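Local atomic coordinates of putative xanthine dehydrogenase YAGS fad-binding subunit (PDB entry 5G5G), a protein that probably serves as the molybdenum-binding subunit of a periplasmic aldehyde oxidase, holding the pterin cytosine dinucleotide cofactor and its molybdenum centre. Residues N161-A173 and R290-S303. Numbering follows the deposited sequence.
Sequences NVGDFDGAFTSAA and RIGADQSGKITAIS
G292 O accepts two amides from the same face of its carbonyl plane, T300 N at 2.9 Å and A301 N at 3.2 Å, a classic beta bulge lying beneath helix 165-171. The bulge turns A301 CB and the T300 side chain toward the helix. A water joins the two layers, donating to A168 O at 2.7 Å and bonding T300 OG1, while A168 CB rests on A301 CB. F165, with CG anti to its backbone N (chi1 170°), sets its ring edge-on to the A301-I302 backbone: I302 N lies at the edge, near the ring plane, S303 CB sits over one face, 3.5 Å from the centroid in a CH-pi contact, and CE1 touches A301 CB at 3.6 Å. The same ring reaches one face of the R290 guanidinium through CE2 and CZ, the two planes being steeply inclined. Replacing F165 by a serine would probably open a gap between the helix and strand 299-303, above A301 CB and S303 CB, and take away the ring packed against the guanidinium. R290, bent at chi3, also crosses F169, its CZ 4.7 Å from that ring's centroid in an off-centre cation-pi contact, 26° from the normal; K175 makes another with the same ring. Beyond the helix, A172 CB meets A293 O at 3.5 Å and closes over G292, where a beta carbon would strike it. A173 CB then lies against Q295 CG at the hairpin's type I turn, D294 to G297. Helix 165-171, N-capped by D164, has its axis at 126° to strand 299-303, N-to-C. Helix 354-372 packs on I291 from the other face, leaving helix 165-171 laid across a bulged beta hairpin of a five-stranded mixed sheet in the molybdopterin-binding family region.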
loop_
_atom_site.group_PDB
_atom_site.type_symbol
_atom_site.label_atom_id
_atom_site.label_comp_id
_atom_site.label_asym_id
_atom_site.label_seq_id
_atom_site.Cartn_x
_atom_site.Cartn_y
_atom_site.Cartn_z
ATOM N N ASN C 161 33.985 -10.884 13.334
ATOM C CA ASN C 161 34.247 -11.268 14.711
ATOM C C ASN C 161 35.173 -10.291 15.420
ATOM O O ASN C 161 36.143 -9.892 14.865
ATOM C CB ASN C 161 34.847 -12.663 14.783
ATOM C CG ASN C 161 33.899 -13.735 14.292
ATOM O OD1 ASN C 161 32.881 -13.927 14.846
ATOM N ND2 ASN C 161 34.266 -14.410 13.275
ATOM N N VAL C 162 34.820 -9.944 16.640
ATOM C CA VAL C 162 35.572 -9.004 17.435
ATOM C C VAL C 162 35.673 -9.701 18.822
ATOM O O VAL C 162 34.685 -10.180 19.372
ATOM C CB VAL C 162 34.812 -7.665 17.583
ATOM C CG1 VAL C 162 35.548 -6.662 18.480
ATOM C CG2 VAL C 162 34.496 -7.026 16.216
ATOM N N GLY C 163 36.850 -9.685 19.404
ATOM C CA GLY C 163 37.069 -10.291 20.722
ATOM C C GLY C 163 36.681 -11.755 20.761
ATOM O O GLY C 163 36.882 -12.476 19.798
ATOM N N ASP C 164 36.083 -12.197 21.861
ATOM C CA ASP C 164 35.751 -13.595 22.063
ATOM C C ASP C 164 34.277 -13.693 22.460
ATOM O O ASP C 164 33.960 -13.704 23.638
ATOM C CB ASP C 164 36.656 -14.147 23.135
ATOM C CG ASP C 164 36.342 -15.577 23.514
ATOM O OD1 ASP C 164 35.600 -16.297 22.827
ATOM O OD2 ASP C 164 36.849 -15.966 24.569
ATOM N N PHE C 165 33.390 -13.738 21.458
ATOM C CA PHE C 165 31.954 -13.791 21.736
ATOM C C PHE C 165 31.588 -14.982 22.639
ATOM O O PHE C 165 30.889 -14.827 23.630
ATOM C CB PHE C 165 31.066 -13.790 20.474
ATOM C CG PHE C 165 29.644 -14.085 20.842
ATOM C CD1 PHE C 165 28.879 -13.099 21.427
ATOM C CD2 PHE C 165 29.170 -15.399 20.807
ATOM C CE1 PHE C 165 27.610 -13.368 21.905
ATOM C CE2 PHE C 165 27.909 -15.702 21.290
ATOM C CZ PHE C 165 27.130 -14.694 21.845
ATOM N N ASP C 166 32.064 -16.163 22.299
ATOM C CA ASP C 166 31.571 -17.377 22.973
ATOM C C ASP C 166 31.947 -17.357 24.441
ATOM O O ASP C 166 31.146 -17.676 25.315
ATOM C CB ASP C 166 32.173 -18.637 22.350
ATOM C CG ASP C 166 31.680 -18.885 20.948
ATOM O OD1 ASP C 166 30.589 -18.489 20.612
ATOM O OD2 ASP C 166 32.426 -19.518 20.188
ATOM N N GLY C 167 33.203 -17.006 24.696
ATOM C CA GLY C 167 33.697 -16.896 26.048
ATOM C C GLY C 167 32.952 -15.873 26.864
ATOM O O GLY C 167 32.601 -16.143 28.024
ATOM N N ALA C 168 32.713 -14.705 26.276
ATOM C CA ALA C 168 32.107 -13.595 26.988
ATOM C C ALA C 168 30.627 -13.918 27.274
ATOM O O ALA C 168 30.090 -13.537 28.291
ATOM C CB ALA C 168 32.235 -12.296 26.188
ATOM N N PHE C 169 29.989 -14.598 26.346
ATOM C CA PHE C 169 28.561 -14.936 26.496
ATOM C C PHE C 169 28.397 -15.877 27.686
ATOM O O PHE C 169 27.516 -15.668 28.521
ATOM C CB PHE C 169 28.011 -15.614 25.253
ATOM C CG PHE C 169 26.523 -15.847 25.310
ATOM C CD1 PHE C 169 25.625 -14.815 25.166
ATOM C CD2 PHE C 169 26.026 -17.139 25.589
ATOM C CE1 PHE C 169 24.258 -15.049 25.190
ATOM C CE2 PHE C 169 24.658 -17.375 25.616
ATOM C CZ PHE C 169 23.766 -16.340 25.376
ATOM N N THR C 170 29.290 -16.857 27.773
ATOM C CA THR C 170 29.320 -17.802 28.895
ATOM C C THR C 170 29.510 -17.052 30.211
ATOM O O THR C 170 28.835 -17.341 31.207
ATOM C CB THR C 170 30.415 -18.861 28.680
ATOM O OG1 THR C 170 30.063 -19.655 27.537
ATOM C CG2 THR C 170 30.572 -19.752 29.934
ATOM N N SER C 171 30.426 -16.081 30.213
ATOM C CA SER C 171 30.777 -15.326 31.430
ATOM C C SER C 171 29.703 -14.318 31.866
ATOM O O SER C 171 29.691 -13.844 32.994
ATOM C CB SER C 171 32.088 -14.567 31.207
ATOM O OG SER C 171 33.160 -15.498 30.994
ATOM N N ALA C 172 28.866 -13.897 30.948
ATOM C CA ALA C 172 27.929 -12.815 31.201
ATOM C C ALA C 172 26.959 -13.137 32.350
ATOM O O ALA C 172 26.528 -14.272 32.471
ATOM C CB ALA C 172 27.145 -12.497 29.947
ATOM N N ALA C 173 26.664 -12.116 33.160
ATOM C CA ALA C 173 25.751 -12.235 34.300
ATOM C C ALA C 173 24.325 -12.417 33.877
ATOM O O ALA C 173 23.564 -13.080 34.557
ATOM C CB ALA C 173 25.851 -11.000 35.210
ATOM N N ARG C 290 21.966 -13.554 20.315
ATOM C CA ARG C 290 22.467 -13.980 21.615
ATOM C C ARG C 290 23.208 -12.758 22.183
ATOM O O ARG C 290 24.206 -12.299 21.589
ATOM C CB ARG C 290 23.375 -15.182 21.484
ATOM C CG ARG C 290 22.694 -16.357 20.777
ATOM C CD ARG C 290 23.738 -17.362 20.361
ATOM N NE ARG C 290 24.140 -18.118 21.488
ATOM C CZ ARG C 290 25.275 -18.839 21.587
ATOM N NH1 ARG C 290 26.190 -18.871 20.585
ATOM N NH2 ARG C 290 25.504 -19.539 22.696
ATOM N N ILE C 291 22.688 -12.204 23.274
ATOM C CA ILE C 291 23.258 -10.995 23.875
ATOM C C ILE C 291 23.440 -11.198 25.364
ATOM O O ILE C 291 22.536 -11.613 26.046
ATOM C CB ILE C 291 22.398 -9.745 23.652
ATOM C CG1 ILE C 291 21.847 -9.735 22.203
ATOM C CG2 ILE C 291 23.214 -8.499 23.960
ATOM C CD1 ILE C 291 20.967 -8.557 21.841
ATOM N N GLY C 292 24.637 -10.858 25.855
ATOM C CA GLY C 292 24.933 -10.922 27.268
ATOM C C GLY C 292 25.464 -9.632 27.811
ATOM O O GLY C 292 26.142 -8.879 27.081
ATOM N N ALA C 293 25.162 -9.390 29.086
ATOM C CA ALA C 293 25.616 -8.200 29.799
ATOM C C ALA C 293 26.193 -8.574 31.157
ATOM O O ALA C 293 25.939 -9.653 31.690
ATOM C CB ALA C 293 24.445 -7.240 30.005
ATOM N N ASP C 294 26.977 -7.658 31.705
ATOM C CA ASP C 294 27.542 -7.852 33.018
ATOM C C ASP C 294 26.531 -7.481 34.114
ATOM O O ASP C 294 25.393 -7.080 33.799
ATOM C CB ASP C 294 28.900 -7.135 33.149
ATOM C CG ASP C 294 28.809 -5.610 33.223
ATOM O OD1 ASP C 294 27.733 -4.998 33.442
ATOM O OD2 ASP C 294 29.910 -5.021 33.104
ATOM N N GLN C 295 26.984 -7.578 35.372
ATOM C CA GLN C 295 26.178 -7.241 36.547
ATOM C C GLN C 295 25.665 -5.796 36.554
ATOM O O GLN C 295 24.641 -5.545 37.127
ATOM C CB GLN C 295 26.969 -7.550 37.859
ATOM C CG GLN C 295 27.078 -9.059 38.084
ATOM C CD GLN C 295 27.991 -9.497 39.233
ATOM O OE1 GLN C 295 28.689 -8.684 39.876
ATOM N NE2 GLN C 295 27.994 -10.811 39.493
ATOM N N SER C 296 26.370 -4.871 35.903
ATOM C CA SER C 296 25.921 -3.460 35.771
ATOM C C SER C 296 25.025 -3.159 34.566
ATOM O O SER C 296 24.492 -2.066 34.432
ATOM C CB SER C 296 27.178 -2.545 35.793
ATOM O OG SER C 296 27.975 -2.698 34.599
ATOM N N GLY C 297 24.782 -4.145 33.709
ATOM C CA GLY C 297 23.951 -3.956 32.541
ATOM C C GLY C 297 24.698 -3.529 31.301
ATOM O O GLY C 297 24.064 -3.299 30.256
ATOM N N LYS C 298 26.021 -3.508 31.362
ATOM C CA LYS C 298 26.862 -3.270 30.181
ATOM C C LYS C 298 26.927 -4.535 29.337
ATOM O O LYS C 298 27.367 -5.590 29.813
ATOM C CB LYS C 298 28.307 -2.875 30.561
ATOM C CG LYS C 298 28.418 -1.446 31.117
ATOM C CD LYS C 298 28.440 -0.449 29.960
ATOM C CE LYS C 298 28.403 1.008 30.380
ATOM N NZ LYS C 298 29.498 1.329 31.323
ATOM N N ILE C 299 26.507 -4.415 28.087
ATOM C CA ILE C 299 26.613 -5.521 27.144
ATOM C C ILE C 299 28.082 -5.854 26.989
ATOM O O ILE C 299 28.903 -4.953 26.810
ATOM C CB ILE C 299 25.993 -5.146 25.792
ATOM C CG1 ILE C 299 24.484 -4.986 25.968
ATOM C CG2 ILE C 299 26.317 -6.180 24.710
ATOM C CD1 ILE C 299 23.791 -4.369 24.769
ATOM N N THR C 300 28.399 -7.136 27.058
ATOM C CA THR C 300 29.733 -7.670 26.867
ATOM C C THR C 300 29.855 -8.621 25.671
ATOM O O THR C 300 30.976 -8.916 25.246
ATOM C CB THR C 300 30.170 -8.439 28.101
ATOM O OG1 THR C 300 29.213 -9.461 28.381
ATOM C CG2 THR C 300 30.281 -7.471 29.296
ATOM N N ALA C 301 28.722 -9.121 25.177
ATOM C CA ALA C 301 28.732 -10.156 24.161
ATOM C C ALA C 301 27.526 -9.996 23.274
ATOM O O ALA C 301 26.407 -9.925 23.775
ATOM C CB ALA C 301 28.742 -11.524 24.841
ATOM N N ILE C 302 27.717 -9.849 21.955
ATOM C CA ILE C 302 26.589 -9.704 21.042
ATOM C C ILE C 302 26.854 -10.533 19.798
ATOM O O ILE C 302 27.902 -10.433 19.165
ATOM C CB ILE C 302 26.262 -8.225 20.691
ATOM C CG1 ILE C 302 25.061 -8.165 19.730
ATOM C CG2 ILE C 302 27.481 -7.465 20.113
ATOM C CD1 ILE C 302 24.462 -6.772 19.719
ATOM N N SER C 303 25.921 -11.417 19.495
ATOM C CA SER C 303 25.965 -12.276 18.330
ATOM C C SER C 303 24.636 -12.105 17.587
ATOM O O SER C 303 23.530 -12.158 18.194
ATOM C CB SER C 303 26.163 -13.733 18.699
ATOM O OG SER C 303 25.991 -14.624 17.562
HETATM O O HOH W 1 30.811 -11.397 29.740
#